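Local coordinates for 11S globulin (Wrightia tinctoria, PDB 5WXU), which probably serves as a hexameric seed storage protein of the 11S globulin family and also binds the plant hormone auxin, at residues S238-N241 with S242-K246. Residues are numbered along the deposited sequence; the frame is centred on the assembly and turned at random.
Sequences SGVN and SEIIK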
loop_
_atom_site.group_PDB
_atom_site.type_symbol
_atom_site.label_atom_id
_atom_site.label_comp_id
_atom_site.label_asym_id
_atom_site.label_seq_id
_atom_site.Cartn_x
_atom_site.Cartn_y
_atom_site.Cartn_z
ATOM N N SER B 238 -28.733 -25.587 -14.923
ATOM C CA SER B 238 -29.028 -24.479 -15.823
ATOM C C SER B 238 -30.507 -24.174 -16.147
ATOM O O SER B 238 -30.787 -23.107 -16.690
ATOM C CB SER B 238 -28.297 -24.690 -17.125
ATOM O OG SER B 238 -27.005 -25.142 -16.887
ATOM N N GLY B 239 -31.419 -25.067 -15.788
ATOM C CA GLY B 239 -32.845 -24.948 -16.117
ATOM C C GLY B 239 -33.151 -25.114 -17.602
ATOM O O GLY B 239 -34.115 -24.533 -18.074
ATOM N N VAL B 240 -32.301 -25.830 -18.317
ATOM C CA VAL B 240 -32.529 -26.154 -19.710
ATOM C C VAL B 240 -32.512 -27.653 -19.959
ATOM O O VAL B 240 -31.977 -28.430 -19.192
ATOM C CB VAL B 240 -31.473 -25.540 -20.651
ATOM C CG1 VAL B 240 -31.567 -24.048 -20.651
ATOM C CG2 VAL B 240 -30.069 -26.092 -20.457
ATOM N N ASN B 241 -33.110 -28.065 -21.069
ATOM C CA ASN B 241 -33.209 -29.483 -21.375
ATOM C C ASN B 241 -31.836 -30.034 -21.706
ATOM O O ASN B 241 -30.954 -29.279 -22.164
ATOM C CB ASN B 241 -34.250 -29.749 -22.475
ATOM C CG ASN B 241 -33.879 -29.150 -23.825
ATOM O OD1 ASN B 241 -33.048 -29.711 -24.549
ATOM N ND2 ASN B 241 -34.532 -28.037 -24.197
ATOM N N SER B 242 -31.621 -31.331 -21.441
ATOM C CA SER B 242 -30.289 -31.943 -21.594
ATOM C C SER B 242 -29.830 -32.013 -23.040
ATOM O O SER B 242 -28.650 -32.187 -23.279
ATOM C CB SER B 242 -30.200 -33.338 -20.925
ATOM O OG SER B 242 -31.214 -34.174 -21.453
ATOM N N GLU B 243 -30.749 -31.846 -23.996
ATOM C CA GLU B 243 -30.340 -31.751 -25.378
ATOM C C GLU B 243 -29.690 -30.422 -25.755
ATOM O O GLU B 243 -28.775 -30.436 -26.541
ATOM C CB GLU B 243 -31.515 -32.106 -26.327
ATOM C CG GLU B 243 -31.889 -33.615 -26.300
ATOM C CD GLU B 243 -30.822 -34.586 -26.876
ATOM O OE1 GLU B 243 -30.238 -34.338 -27.971
ATOM O OE2 GLU B 243 -30.586 -35.650 -26.241
ATOM N N ILE B 244 -30.164 -29.297 -25.196
ATOM C CA ILE B 244 -29.417 -28.030 -25.222
ATOM C C ILE B 244 -27.999 -28.247 -24.659
ATOM O O ILE B 244 -27.006 -27.771 -25.231
ATOM C CB ILE B 244 -30.145 -26.912 -24.458
ATOM C CG1 ILE B 244 -31.362 -26.444 -25.248
ATOM C CG2 ILE B 244 -29.207 -25.767 -24.193
ATOM C CD1 ILE B 244 -32.131 -25.300 -24.638
ATOM N N ILE B 245 -27.890 -28.991 -23.549
ATOM C CA ILE B 245 -26.568 -29.193 -22.950
ATOM C C ILE B 245 -25.720 -30.027 -23.868
ATOM O O ILE B 245 -24.531 -29.883 -23.917
ATOM C CB ILE B 245 -26.613 -29.851 -21.517
ATOM C CG1 ILE B 245 -27.458 -29.003 -20.570
ATOM C CG2 ILE B 245 -25.189 -30.021 -20.945
ATOM C CD1 ILE B 245 -26.991 -27.597 -20.333
ATOM N N LYS B 246 -26.306 -30.954 -24.582
ATOM C CA LYS B 246 -25.500 -31.722 -25.550
ATOM C C LYS B 246 -24.894 -30.916 -26.689
ATOM O O LYS B 246 -23.762 -31.214 -27.100
ATOM C CB LYS B 246 -26.300 -32.918 -26.089
ATOM C CG LYS B 246 -26.280 -34.061 -25.070
ATOM C CD LYS B 246 -27.105 -35.245 -25.547
ATOM C CE LYS B 246 -26.941 -36.424 -24.586
ATOM N NZ LYS B 246 -27.497 -37.718 -25.094
#
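Val240 lays its CG2 methyl against two isoleucines of the helical turn that follows it, meeting Ile245 CD1 at 3.4 Å, tighter than an ordinary methyl contact, and Ile244 CG2 at 3.8 Å. The valine side chain crosses both isoleucines at about a right angle, and its CG2 bridges the two. The bend of Ile245 at chi2 (-61°) carries CD1 back to meet it. From Ile244, CD1 also reaches Val240 CB at 4.0 Å.

Beside this apolar cluster, Asn241 N-caps the helix. With chi1 at 65°, its amide folds back over the first turn, and OD1 accepts a hydrogen bond from Ile244 N (3.0 Å), the donor standing well above the carbonyl plane. ND2 of the same amide lies 3.7 Å from Ile244 CD1, so Ile244 supplies both the N-H that the cap satisfies and an apolar chain against which the amide rests. A weak backbone bond from Ile245 N to Asn241 O, 3.4 Å long, begins the helical pattern, which Lys246 N continues by donating to Ser242 O.

Gly239, with positive phi, ends the preceding helix 231-238, and the short link through Val240 and Asn241 leads directly into helix 242-248. Ser238 OG hydrogen-bonds to Leu234 O, and Ile245 packs on Pro231 and Leu234, joining the two helices. A neighbouring subunit adjoins the loop: its Asn451 donates to Gly239 O, and its Glu444, on helix 442-450, packs on Ile244. As in other 11S globulins, which are bicupins, the helix pair forms a helical extension of the first cupin barrel, lying in sequence between strands 221-224 and 258-260, both in the sheet that includes strand 91-98.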